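Local atomic coordinates of mannosylglycerate hydrolase MGH1-like glycoside hydrolase domain-containing protein (Thermus thermophilus HB8, PDB entry 4WVA), a protein that hydrolyses mannosylglycerate, a solute made by thermophiles under osmotic stress, to mannose and glycerate, and also cleaves glucosylglycerate. Residues A[153-159]-A[228-234]; A[167-173]-A[295-299]; A[172-176]-A[288-292]. All blocks are in the same frame, centred on the assembly; numbering follows the deposited sequence. Where two conformers were deposited one is given.

Interaction 1: A[153-159]-A[228-234]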
ATOM      1  N   LEU A 153       1.830 -13.508   9.418  1.00 12.17           N
ATOM      2  CA  LEU A 153       2.997 -13.335  10.286  1.00 12.19           C
ATOM      3  C   LEU A 153       3.495 -14.686  10.754  1.00 12.56           C
ATOM      4  O   LEU A 153       2.694 -15.576  11.048  1.00 13.60           O
ATOM      5  CB  LEU A 153       2.636 -12.487  11.499  1.00 12.33           C
ATOM      6  CG  LEU A 153       2.305 -11.038  11.180  1.00 12.40           C
ATOM      7  CD1 LEU A 153       1.469 -10.425  12.285  1.00 12.81           C
ATOM      8  CD2 LEU A 153       3.578 -10.237  10.960  1.00 12.96           C
ATOM      9  N   VAL A 154       4.805 -14.862  10.761  1.00 12.05           N
ATOM     10  CA  VAL A 154       5.396 -16.106  11.250  1.00 12.45           C
ATOM     11  C   VAL A 154       5.846 -15.948  12.693  1.00 11.85           C
ATOM     12  O   VAL A 154       6.327 -14.887  13.108  1.00 11.25           O
ATOM     13  CB  VAL A 154       6.556 -16.605  10.363  1.00 13.67           C
ATOM     14  CG1 VAL A 154       6.037 -17.026   8.996  1.00 14.36           C
ATOM     15  CG2 VAL A 154       7.648 -15.577  10.258  1.00 15.24           C
ATOM     16  N   VAL A 155       5.698 -17.027  13.451  1.00 11.58           N
ATOM     17  CA  VAL A 155       6.078 -17.109  14.847  0.50 11.32           C
ATOM     18  C   VAL A 155       7.486 -17.712  15.004  1.00 11.42           C
ATOM     19  O   VAL A 155       7.801 -18.702  14.311  1.00 11.35           O
ATOM     20  CB  VAL A 155       5.080 -18.051  15.549  0.50 11.25           C
ATOM     21  CG1 VAL A 155       5.423 -18.243  17.018  0.50 11.03           C
ATOM     22  CG2 VAL A 155       3.668 -17.509  15.383  0.50 11.61           C
ATOM     23  N   ILE A 156       8.289 -17.152  15.896  1.00 11.16           N
ATOM     24  CA  ILE A 156       9.511 -17.808  16.362  1.00 10.97           C
ATOM     25  C   ILE A 156       9.218 -18.471  17.705  1.00 11.35           C
ATOM     26  O   ILE A 156       8.479 -17.932  18.545  1.00 11.31           O
ATOM     27  CB  ILE A 156      10.735 -16.875  16.437  1.00 10.67           C
ATOM     28  CG1 ILE A 156      10.512 -15.664  17.346  1.00 10.49           C
ATOM     29  CG2 ILE A 156      11.159 -16.453  15.027  1.00 10.88           C
ATOM     30  CD1 ILE A 156      11.775 -14.900  17.694  1.00 11.10           C
ATOM     31  N   VAL A 157       9.803 -19.656  17.895  1.00 11.49           N
ATOM     32  CA  VAL A 157       9.650 -20.419  19.127  1.00 11.94           C
ATOM     33  C   VAL A 157      10.914 -20.418  19.983  1.00 12.20           C
ATOM     34  O   VAL A 157      10.916 -20.979  21.084  1.00 12.56           O
ATOM     35  CB  VAL A 157       9.178 -21.855  18.816  1.00 12.15           C
ATOM     36  CG1 VAL A 157       7.802 -21.805  18.137  1.00 12.83           C
ATOM     37  CG2 VAL A 157      10.183 -22.600  17.945  1.00 12.68           C
ATOM     38  N   HIS A 158      11.970 -19.751  19.512  1.00 11.72           N
ATOM     39  CA  HIS A 158      13.194 -19.653  20.267  1.00 11.69           C
ATOM     40  C   HIS A 158      13.801 -18.283  19.995  1.00 11.70           C
ATOM     41  O   HIS A 158      13.851 -17.899  18.832  1.00 11.61           O
ATOM     42  CB  HIS A 158      14.159 -20.761  19.826  1.00 12.08           C
ATOM     43  CG  HIS A 158      15.235 -21.035  20.826  1.00 12.64           C
ATOM     44  ND1 HIS A 158      16.180 -20.096  21.162  1.00 12.57           N
ATOM     45  CD2 HIS A 158      15.485 -22.117  21.600  1.00 13.20           C
ATOM     46  CE1 HIS A 158      16.968 -20.580  22.112  1.00 12.56           C
ATOM     47  NE2 HIS A 158      16.575 -21.816  22.380  1.00 12.80           N
ATOM     48  N   PRO A 159      14.282 -17.578  21.029  1.00 11.68           N
ATOM     49  CA  PRO A 159      14.921 -16.270  20.796  1.00 11.76           C
ATOM     50  C   PRO A 159      16.096 -16.333  19.795  1.00 11.39           C
ATOM     51  O   PRO A 159      16.371 -15.349  19.093  1.00 11.19           O
ATOM     52  CB  PRO A 159      15.388 -15.844  22.193  1.00 12.33           C
ATOM     53  CG  PRO A 159      15.397 -17.104  23.004  1.00 12.25           C
ATOM     54  CD  PRO A 159      14.265 -17.917  22.467  1.00 11.57           C
ATOM     55  N   SER A 228       5.275 -24.958  22.813  1.00 20.85           N
ATOM     56  CA  SER A 228       6.357 -24.049  23.181  1.00 18.61           C
ATOM     57  C   SER A 228       5.848 -22.981  24.148  1.00 17.81           C
ATOM     58  O   SER A 228       4.857 -22.310  23.860  1.00 18.79           O
ATOM     59  CB  SER A 228       7.010 -23.381  21.972  1.00 17.51           C
ATOM     60  OG  SER A 228       8.041 -22.521  22.433  1.00 17.58           O
ATOM     61  N   PRO A 229       6.516 -22.814  25.304  1.00 17.39           N
ATOM     62  CA  PRO A 229       6.184 -21.721  26.194  1.00 17.02           C
ATOM     63  C   PRO A 229       6.699 -20.364  25.702  1.00 16.28           C
ATOM     64  O   PRO A 229       6.462 -19.352  26.368  1.00 17.20           O
ATOM     65  CB  PRO A 229       6.871 -22.116  27.500  1.00 17.40           C
ATOM     66  CG  PRO A 229       8.052 -22.898  27.049  1.00 17.39           C
ATOM     67  CD  PRO A 229       7.632 -23.631  25.831  1.00 17.80           C
ATOM     68  N   PHE A 230       7.392 -20.350  24.553  1.00 14.75           N
ATOM     69  CA  PHE A 230       7.922 -19.123  23.930  1.00 14.33           C
ATOM     70  C   PHE A 230       7.330 -19.097  22.528  1.00 13.41           C
ATOM     71  O   PHE A 230       7.618 -19.983  21.725  1.00 13.50           O
ATOM     72  CB  PHE A 230       9.460 -19.160  23.853  1.00 13.58           C
ATOM     73  CG  PHE A 230      10.088 -17.888  23.332  1.00 13.48           C
ATOM     74  CD1 PHE A 230      10.245 -17.673  21.970  1.00 13.24           C
ATOM     75  CD2 PHE A 230      10.541 -16.917  24.199  1.00 13.83           C
ATOM     76  CE1 PHE A 230      10.840 -16.509  21.499  1.00 13.27           C
ATOM     77  CE2 PHE A 230      11.123 -15.751  23.744  1.00 14.17           C
ATOM     78  CZ  PHE A 230      11.276 -15.547  22.384  1.00 13.79           C
ATOM     79  N   LYS A 231       6.441 -18.134  22.261  1.00 14.20           N
ATOM     80  CA  LYS A 231       5.819 -17.959  20.946  1.00 14.52           C
ATOM     81  C   LYS A 231       5.706 -16.464  20.688  1.00 13.45           C
ATOM     82  O   LYS A 231       4.920 -15.766  21.345  1.00 12.82           O
ATOM     83  CB  LYS A 231       4.435 -18.618  20.892  1.00 16.88           C
ATOM     84  CG  LYS A 231       4.477 -20.119  20.720  1.00 19.88           C
ATOM     85  CD  LYS A 231       3.112 -20.677  20.356  1.00 22.57           C
ATOM     86  CE  LYS A 231       2.176 -20.750  21.546  1.00 24.40           C
ATOM     87  NZ  LYS A 231       2.536 -21.882  22.449  1.00 26.19           N
ATOM     88  N   VAL A 232       6.525 -15.964  19.763  1.00 12.24           N
ATOM     89  CA  VAL A 232       6.644 -14.540  19.550  1.00 11.65           C
ATOM     90  C   VAL A 232       6.554 -14.217  18.066  1.00 11.12           C
ATOM     91  O   VAL A 232       7.118 -14.942  17.233  1.00 10.97           O
ATOM     92  CB  VAL A 232       7.997 -14.053  20.101  1.00 11.88           C
ATOM     93  CG1 VAL A 232       8.314 -12.647  19.651  1.00 12.87           C
ATOM     94  CG2 VAL A 232       7.974 -14.131  21.615  1.00 12.18           C
ATOM     95  N   VAL A 233       5.818 -13.151  17.740  1.00 10.50           N
ATOM     96  CA  VAL A 233       5.896 -12.554  16.413  1.00 10.60           C
ATOM     97  C   VAL A 233       6.993 -11.494  16.489  1.00 10.18           C
ATOM     98  O   VAL A 233       6.801 -10.409  17.039  1.00 10.31           O
ATOM     99  CB  VAL A 233       4.557 -11.945  15.937  1.00 10.42           C
ATOM    100  CG1 VAL A 233       4.752 -11.227  14.606  1.00 10.64           C
ATOM    101  CG2 VAL A 233       3.498 -13.042  15.821  1.00 10.82           C
ATOM    102  N   ASP A 234       8.161 -11.823  15.928  1.00 10.14           N
ATOM    103  CA  ASP A 234       9.313 -10.948  15.922  1.00 10.21           C
ATOM    104  C   ASP A 234       9.216  -9.966  14.749  1.00 10.04           C
ATOM    105  O   ASP A 234       9.138 -10.382  13.576  1.00 10.30           O
ATOM    106  CB  ASP A 234      10.595 -11.788  15.816  1.00 10.00           C
ATOM    107  CG  ASP A 234      11.855 -10.947  15.626  1.00 10.48           C
ATOM    108  OD1 ASP A 234      11.880  -9.747  15.978  1.00 10.55           O
ATOM    109  OD2 ASP A 234      12.845 -11.516  15.095  1.00 10.94           O
TER
HETATM  110  O   HOH W   1       8.566 -14.145  14.369  1.00 12.54           O
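I156 and V232 form a single antiparallel bridge, a hydrogen-bonded pair. I156 N donates to V232 O at 2.8 Å, and V232 N donates to I156 O at 3.0 Å. CA-H...O contacts accompany the bridge, the shortest from V157 CA to F230 O at 3.3 Å. Past the bridge a water donates to V154 O and accepts from D234 N, joining the two backbones.

F230 buries more surface in this contact than any other residue. Its CG stands anti to the backbone N (chi1 -175°), which carries the ring to the backbone of 157-159. P159 CD sits over the centre of one face, a CH-pi contact 3.8 Å from the ring centroid. V232 CG2 lies against the opposite face, nearer the rim. Were F230 an alanine, P159 CD would probably lose the ring face it rests on, with a gap opened beside P173 and L174. I156 lies alongside V232, and its CD1 reaches D234 CB at 3.8 Å. L153 CD2 meets V233 CG1 at about a right angle. S228 OG donates to F230 O at 2.7 Å.

D234 is the N-cap of helix 235-254, its OD1 accepting from G236 N. The bridge joins the loop after helix 121-146 to the strand before helix 235-254 in this (alpha/alpha)6-barrel enzyme. The side chains of P159 and D165, the probable proton donor, lie about 6 Å apart.

Interaction 2: A[167-173]-A[295-299]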
ATOM      1  N   SER A 167      17.923  -9.980  23.002  1.00 11.56           N
ATOM      2  CA  SER A 167      17.178  -8.725  22.903  1.00 11.50           C
ATOM      3  C   SER A 167      16.293  -8.560  24.142  1.00 11.40           C
ATOM      4  O   SER A 167      15.663  -9.531  24.549  1.00 11.17           O
ATOM      5  CB  SER A 167      16.263  -8.747  21.686  1.00 11.59           C
ATOM      6  OG  SER A 167      15.523  -7.534  21.612  1.00 11.08           O
ATOM      7  N   PRO A 168      16.244  -7.348  24.742  1.00 12.10           N
ATOM      8  CA  PRO A 168      15.337  -7.137  25.888  1.00 12.64           C
ATOM      9  C   PRO A 168      13.878  -7.420  25.562  1.00 12.85           C
ATOM     10  O   PRO A 168      13.085  -7.689  26.470  1.00 13.36           O
ATOM     11  CB  PRO A 168      15.555  -5.669  26.246  1.00 13.01           C
ATOM     12  CG  PRO A 168      16.942  -5.396  25.783  1.00 12.88           C
ATOM     13  CD  PRO A 168      17.017  -6.129  24.467  1.00 12.76           C
ATOM     14  N   ALA A 169      13.512  -7.391  24.278  1.00 12.09           N
ATOM     15  CA  ALA A 169      12.156  -7.786  23.881  1.00 12.22           C
ATOM     16  C   ALA A 169      11.779  -9.186  24.357  1.00 12.28           C
ATOM     17  O   ALA A 169      10.611  -9.441  24.677  1.00 12.42           O
ATOM     18  CB  ALA A 169      11.990  -7.680  22.363  1.00 11.86           C
ATOM     19  N   TRP A 170      12.754 -10.095  24.459  1.00 12.00           N
ATOM     20  CA  TRP A 170      12.454 -11.487  24.810  1.00 12.15           C
ATOM     21  C   TRP A 170      12.432 -11.775  26.330  1.00 12.79           C
ATOM     22  O   TRP A 170      12.108 -12.903  26.724  1.00 13.34           O
ATOM     23  CB  TRP A 170      13.440 -12.456  24.139  1.00 11.53           C
ATOM     24  CG  TRP A 170      13.783 -12.155  22.687  1.00 11.02           C
ATOM     25  CD1 TRP A 170      14.987 -12.336  22.097  1.00 10.94           C
ATOM     26  CD2 TRP A 170      12.914 -11.616  21.676  1.00 11.04           C
ATOM     27  NE1 TRP A 170      14.938 -11.960  20.773  1.00 10.76           N
ATOM     28  CE2 TRP A 170      13.678 -11.504  20.492  1.00 10.94           C
ATOM     29  CE3 TRP A 170      11.567 -11.203  21.657  1.00 11.10           C
ATOM     30  CZ2 TRP A 170      13.159 -10.968  19.316  1.00 11.00           C
ATOM     31  CZ3 TRP A 170      11.060 -10.674  20.489  1.00 11.24           C
ATOM     32  CH2 TRP A 170      11.851 -10.570  19.335  1.00 11.36           C
ATOM     33  N   ASP A 171      12.731 -10.778  27.161  1.00 14.27           N
ATOM     34  CA  ASP A 171      12.825 -10.991  28.633  1.00 15.89           C
ATOM     35  C   ASP A 171      11.534 -11.560  29.226  1.00 16.74           C
ATOM     36  O   ASP A 171      11.542 -12.650  29.800  1.00 16.97           O
ATOM     37  CB  ASP A 171      13.199  -9.709  29.379  1.00 16.37           C
ATOM     38  CG  ASP A 171      14.642  -9.270  29.169  1.00 16.56           C
ATOM     39  OD1 ASP A 171      15.428  -9.942  28.436  1.00 17.01           O
ATOM     40  OD2 ASP A 171      14.989  -8.210  29.750  1.00 17.38           O
ATOM     41  N   LYS A 172      10.415 -10.855  29.070  1.00 18.34           N
ATOM     42  CA  LYS A 172       9.134 -11.373  29.594  1.00 19.43           C
ATOM     43  C   LYS A 172       8.687 -12.700  28.976  1.00 17.96           C
ATOM     44  O   LYS A 172       8.329 -13.627  29.701  1.00 17.47           O
ATOM     45  CB  LYS A 172       8.040 -10.310  29.521  1.00 21.88           C
ATOM     46  CG  LYS A 172       8.347  -9.087  30.355  1.00 26.96           C
ATOM     47  CD  LYS A 172       7.109  -8.234  30.617  1.00 31.37           C
ATOM     48  CE  LYS A 172       7.490  -6.941  31.318  1.00 35.22           C
ATOM     49  NZ  LYS A 172       6.306  -6.080  31.614  1.00 38.55           N
ATOM     50  N   PRO A 173       8.733 -12.838  27.632  1.00 16.07           N
ATOM     51  CA  PRO A 173       8.413 -14.153  27.090  1.00 15.97           C
ATOM     52  C   PRO A 173       9.304 -15.279  27.662  1.00 16.49           C
ATOM     53  O   PRO A 173       8.821 -16.369  27.943  1.00 16.78           O
ATOM     54  CB  PRO A 173       8.643 -13.982  25.589  1.00 15.76           C
ATOM     55  CG  PRO A 173       8.418 -12.519  25.338  1.00 15.75           C
ATOM     56  CD  PRO A 173       8.822 -11.794  26.587  1.00 15.85           C
ATOM     57  N   ILE A 295       4.960  -6.478  22.932  1.00 12.80           N
ATOM     58  CA  ILE A 295       6.111  -6.313  23.792  1.00 12.72           C
ATOM     59  C   ILE A 295       6.601  -4.875  23.631  1.00 13.75           C
ATOM     60  O   ILE A 295       7.203  -4.507  22.610  1.00 14.02           O
ATOM     61  CB  ILE A 295       7.235  -7.293  23.412  1.00 12.28           C
ATOM     62  CG1 ILE A 295       6.749  -8.758  23.512  1.00 12.05           C
ATOM     63  CG2 ILE A 295       8.462  -7.034  24.286  1.00 12.70           C
ATOM     64  CD1 ILE A 295       7.610  -9.749  22.758  1.00 12.03           C
ATOM     65  N   ALA A 296       6.373  -4.065  24.656  1.00 14.38           N
ATOM     66  CA  ALA A 296       6.581  -2.625  24.557  1.00 15.39           C
ATOM     67  C   ALA A 296       8.024  -2.250  24.863  1.00 15.31           C
ATOM     68  O   ALA A 296       8.314  -1.580  25.849  1.00 16.51           O
ATOM     69  CB  ALA A 296       5.612  -1.893  25.477  1.00 15.87           C
ATOM     70  N   VAL A 297       8.933  -2.710  24.001  1.00 14.52           N
ATOM     71  CA  VAL A 297      10.359  -2.444  24.111  1.00 13.93           C
ATOM     72  C   VAL A 297      10.810  -2.053  22.715  1.00 12.99           C
ATOM     73  O   VAL A 297      10.575  -2.808  21.780  1.00 12.90           O
ATOM     74  CB  VAL A 297      11.156  -3.697  24.532  1.00 14.41           C
ATOM     75  CG1 VAL A 297      12.658  -3.407  24.560  1.00 15.02           C
ATOM     76  CG2 VAL A 297      10.649  -4.230  25.871  1.00 15.39           C
ATOM     77  N   LYS A 298      11.417  -0.881  22.594  1.00 12.64           N
ATOM     78  CA  LYS A 298      11.896  -0.371  21.308  1.00 12.52           C
ATOM     79  C   LYS A 298      13.312  -0.872  21.059  1.00 12.18           C
ATOM     80  O   LYS A 298      14.254  -0.437  21.726  1.00 13.33           O
ATOM     81  CB  LYS A 298      11.849   1.160  21.287  1.00 13.24           C
ATOM     82  CG  LYS A 298      10.430   1.705  21.494  1.00 14.42           C
ATOM     83  CD  LYS A 298      10.342   3.206  21.299  1.00 16.57           C
ATOM     84  CE  LYS A 298      10.892   3.955  22.488  1.00 18.46           C
ATOM     85  NZ  LYS A 298      10.747   5.440  22.409  1.00 20.18           N
ATOM     86  N   THR A 299      13.452  -1.801  20.116  1.00 10.94           N
ATOM     87  CA  THR A 299      14.757  -2.314  19.731  1.00 10.74           C
ATOM     88  C   THR A 299      15.066  -1.916  18.290  1.00  9.92           C
ATOM     89  O   THR A 299      14.188  -1.441  17.549  1.00  9.48           O
ATOM     90  CB  THR A 299      14.844  -3.840  19.857  1.00 10.74           C
ATOM     91  OG1 THR A 299      14.111  -4.449  18.785  1.00 11.08           O
ATOM     92  CG2 THR A 299      14.305  -4.321  21.207  1.00 10.85           C
TER
HETATM   93  O   HOH W   2      13.848  -7.221  19.181  1.00  9.68           O
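The W170 indole meets I295 at its edge: CD1 of I295 lies near the ring plane, 4.2 Å from W170 CZ3. One face of the indole is covered from within its own segment. S167 CB and A169 CB both rest on that face, offset toward the rim. P159 CB and V232 CG1 pack from the other side of the indole plane, while D234 OD1 lies near the plane beside CH2. W170 NE1 is hydrogen-bonded to S162 OG.

I295 is the main apolar group on the other segment. Its CG2 is anti to the backbone N and its CG1 is anti to the carbonyl carbon (chi1 -59°). This sets CG2 against A169 and sends CD1 on toward W170 and P173. CG2 comes to 3.3 Å from A169 O. CD1 reaches P173 CG at 3.9 Å, the two side chains crossing at a slant. Next along the loop, V297 CG1 packs on P168 CB at 4.0 Å.

The far end is more polar. T299 CG2 touches S167 OG. A water lies 3.0 Å from S167 OG and 2.8 Å from T299 OG1, and it links the two hydroxyls. S167 OG also accepts a weak bond from A169 N.

A296 is the centre of an inverse gamma turn, which bends the loop between I295 and V297. The contact thus packs a 3-10 turn and the start of helix 171-175 on the loop after strand 293-294. It borders the active site: W170 lies about 6 Å, side chain to side chain, from D165, the probable proton donor, and S167 about 5 Å from W350, a probable substrate-binding residue.

Interaction 3: A[172-176]-A[288-292]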
ATOM      1  N   LYS A 172      10.415 -10.855  29.070  1.00 18.34           N
ATOM      2  CA  LYS A 172       9.134 -11.373  29.594  1.00 19.43           C
ATOM      3  C   LYS A 172       8.687 -12.700  28.976  1.00 17.96           C
ATOM      4  O   LYS A 172       8.329 -13.627  29.701  1.00 17.47           O
ATOM      5  CB  LYS A 172       8.040 -10.310  29.521  1.00 21.88           C
ATOM      6  CG  LYS A 172       8.347  -9.087  30.355  1.00 26.96           C
ATOM      7  CD  LYS A 172       7.109  -8.234  30.617  1.00 31.37           C
ATOM      8  CE  LYS A 172       7.490  -6.941  31.318  1.00 35.22           C
ATOM      9  NZ  LYS A 172       6.306  -6.080  31.614  1.00 38.55           N
ATOM     10  N   PRO A 173       8.733 -12.838  27.632  1.00 16.07           N
ATOM     11  CA  PRO A 173       8.413 -14.153  27.090  1.00 15.97           C
ATOM     12  C   PRO A 173       9.304 -15.279  27.662  1.00 16.49           C
ATOM     13  O   PRO A 173       8.821 -16.369  27.943  1.00 16.78           O
ATOM     14  CB  PRO A 173       8.643 -13.982  25.589  1.00 15.76           C
ATOM     15  CG  PRO A 173       8.418 -12.519  25.338  1.00 15.75           C
ATOM     16  CD  PRO A 173       8.822 -11.794  26.587  1.00 15.85           C
ATOM     17  N   LEU A 174      10.589 -15.002  27.831  1.00 17.09           N
ATOM     18  CA  LEU A 174      11.511 -16.030  28.314  1.00 18.16           C
ATOM     19  C   LEU A 174      11.289 -16.375  29.775  1.00 18.81           C
ATOM     20  O   LEU A 174      11.624 -17.483  30.192  1.00 19.83           O
ATOM     21  CB  LEU A 174      12.954 -15.605  28.131  1.00 18.48           C
ATOM     22  CG  LEU A 174      13.484 -15.906  26.753  1.00 19.03           C
ATOM     23  CD1 LEU A 174      14.780 -15.130  26.581  1.00 20.18           C
ATOM     24  CD2 LEU A 174      13.689 -17.405  26.519  1.00 19.71           C
ATOM     25  N   SER A 175      10.730 -15.445  30.535  1.00 20.31           N
ATOM     26  CA  SER A 175      10.450 -15.679  31.962  1.00 21.68           C
ATOM     27  C   SER A 175       9.468 -16.832  32.199  1.00 22.79           C
ATOM     28  O   SER A 175       9.405 -17.375  33.313  1.00 24.53           O
ATOM     29  CB  SER A 175       9.941 -14.399  32.628  1.00 21.88           C
ATOM     30  OG  SER A 175       8.614 -14.118  32.227  1.00 23.55           O
ATOM     31  N   ARG A 176       8.707 -17.222  31.173  1.00 21.73           N
ATOM     32  CA  ARG A 176       7.772 -18.338  31.279  1.00 21.67           C
ATOM     33  C   ARG A 176       8.363 -19.703  30.955  1.00 20.98           C
ATOM     34  O   ARG A 176       7.678 -20.719  31.098  1.00 21.77           O
ATOM     35  CB  ARG A 176       6.548 -18.091  30.391  1.00 22.29           C
ATOM     36  CG  ARG A 176       5.932 -16.749  30.685  1.00 23.57           C
ATOM     37  CD  ARG A 176       4.526 -16.582  30.160  1.00 24.66           C
ATOM     38  NE  ARG A 176       4.192 -15.180  30.322  1.00 25.07           N
ATOM     39  CZ  ARG A 176       4.358 -14.242  29.391  1.00 24.55           C
ATOM     40  NH1 ARG A 176       4.799 -14.550  28.171  1.00 21.00           N
ATOM     41  NH2 ARG A 176       4.053 -12.987  29.688  1.00 24.72           N
ATOM     42  N   ASP A 288       4.016 -10.891  21.859  1.00 11.46           N
ATOM     43  CA  ASP A 288       4.099 -12.098  22.665  1.00 11.80           C
ATOM     44  C   ASP A 288       2.768 -12.810  22.584  1.00 11.90           C
ATOM     45  O   ASP A 288       1.768 -12.318  23.122  1.00 12.31           O
ATOM     46  CB  ASP A 288       4.412 -11.703  24.112  1.00 12.40           C
ATOM     47  CG  ASP A 288       4.435 -12.879  25.065  1.00 13.03           C
ATOM     48  OD1 ASP A 288       4.011 -13.990  24.694  1.00 13.77           O
ATOM     49  OD2 ASP A 288       4.855 -12.628  26.223  1.00 14.26           O
ATOM     50  N   LEU A 289       2.747 -13.947  21.910  1.00 12.32           N
ATOM     51  CA  LEU A 289       1.480 -14.652  21.653  1.00 13.26           C
ATOM     52  C   LEU A 289       1.057 -15.546  22.805  1.00 13.79           C
ATOM     53  O   LEU A 289      -0.096 -15.993  22.840  1.00 14.36           O
ATOM     54  CB  LEU A 289       1.527 -15.451  20.369  1.00 13.53           C
ATOM     55  CG  LEU A 289       1.735 -14.672  19.060  1.00 14.09           C
ATOM     56  CD1 LEU A 289       1.653 -15.630  17.887  1.00 15.20           C
ATOM     57  CD2 LEU A 289       0.751 -13.540  18.883  1.00 14.05           C
ATOM     58  N   VAL A 290       1.961 -15.811  23.744  1.00 13.86           N
ATOM     59  CA  VAL A 290       1.573 -16.547  24.953  1.00 14.13           C
ATOM     60  C   VAL A 290       0.755 -15.623  25.858  1.00 14.22           C
ATOM     61  O   VAL A 290      -0.343 -15.984  26.286  1.00 15.44           O
ATOM     62  CB  VAL A 290       2.811 -17.126  25.673  1.00 14.10           C
ATOM     63  CG1 VAL A 290       2.437 -17.683  27.043  1.00 15.00           C
ATOM     64  CG2 VAL A 290       3.458 -18.189  24.799  1.00 14.22           C
ATOM     65  N   ALA A 291       1.275 -14.416  26.114  1.00 14.14           N
ATOM     66  CA  ALA A 291       0.563 -13.390  26.873  1.00 14.23           C
ATOM     67  C   ALA A 291      -0.549 -12.753  26.036  1.00 14.15           C
ATOM     68  O   ALA A 291      -1.526 -12.228  26.578  1.00 14.34           O
ATOM     69  CB  ALA A 291       1.523 -12.318  27.343  1.00 14.37           C
ATOM     70  N   GLY A 292      -0.411 -12.819  24.714  1.00 13.99           N
ATOM     71  CA  GLY A 292      -1.344 -12.129  23.797  1.00 13.72           C
ATOM     72  C   GLY A 292      -1.223 -10.613  23.835  1.00 13.91           C
ATOM     73  O   GLY A 292      -2.250  -9.898  23.777  1.00 14.29           O
TER
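R176 CG is anti to its carbonyl carbon (chi1 -53°), and the chain then runs extended from CG to NE. D288 CG is anti to the backbone N, which carries the carboxylate toward the end of helix 171-175. The two side chains thus reach for each other from opposite directions.

The two groups form a salt bridge. R176 NH1 donates to D288 OD2 at 2.7 Å, and the bond is nearly straight, with an N-H...O angle of 171°. The acceptor uses its syn lone pair and lies in the guanidinium plane. The two flat groups are still twisted by 42°. R176 NH2 stays 3.6 Å from D288 OD2, so the pairing rests on one hydrogen bond and is not a two-pronged match.

The other carboxylate oxygen serves its own loop. D288 OD1 accepts from A291 N at 3.1 Å, which makes an Asx motif. A weaker bond comes from V290 N. The A291 donor approaches from above the carboxylate plane. These bonds should limit rotation of the carboxylate and hold OD2 toward the arginine.

Apolar atoms line the bridge. V290 CG1 packs on R176 CD at 3.9 Å, and the two side chains slide past each other in opposite directions. A291 CB touches R176 NH2 at 3.5 Å. P173 CG lies 3.7 Å from D288 OD2. Nearby, A291 O and G292 O accept hydrogen bonds from R125 and Y115 of the second subunit, so the same turn also faces a subunit interface.

R176 is exposed while D288 is buried. The positive charge of R176 probably offsets the negative charge of the buried D288 carboxylate and would stabilise its ionised form. One carboxylate thus both orders the turn at 288-291 and ties it to the end of helix 171-175.

Overall arrangement
Following the chain from the N terminus, the first segment met is 153-159, after helix 121-146; 167-173 and 172-176 follow at helix 171-175. Interaction 1 closes a loop of 68 residues back to 228-234. Interaction 3 spans 111 residues to 288-292, and interaction 2 spans 121 to 295-299. Interaction 1 crosses both others, because their first segments lie inside its loop and their second segments outside it. Interactions 2 and 3 share K172 and P173, and interaction 3 returns from a point slightly earlier in the chain. They tie helix 171-175 to the loops after strands 283-288 and 293-294. Interaction 1 ties the 153-159 loop to strand 232-233 of the same sheet. K231 and L289 link interactions 1 and 3 through their backbones.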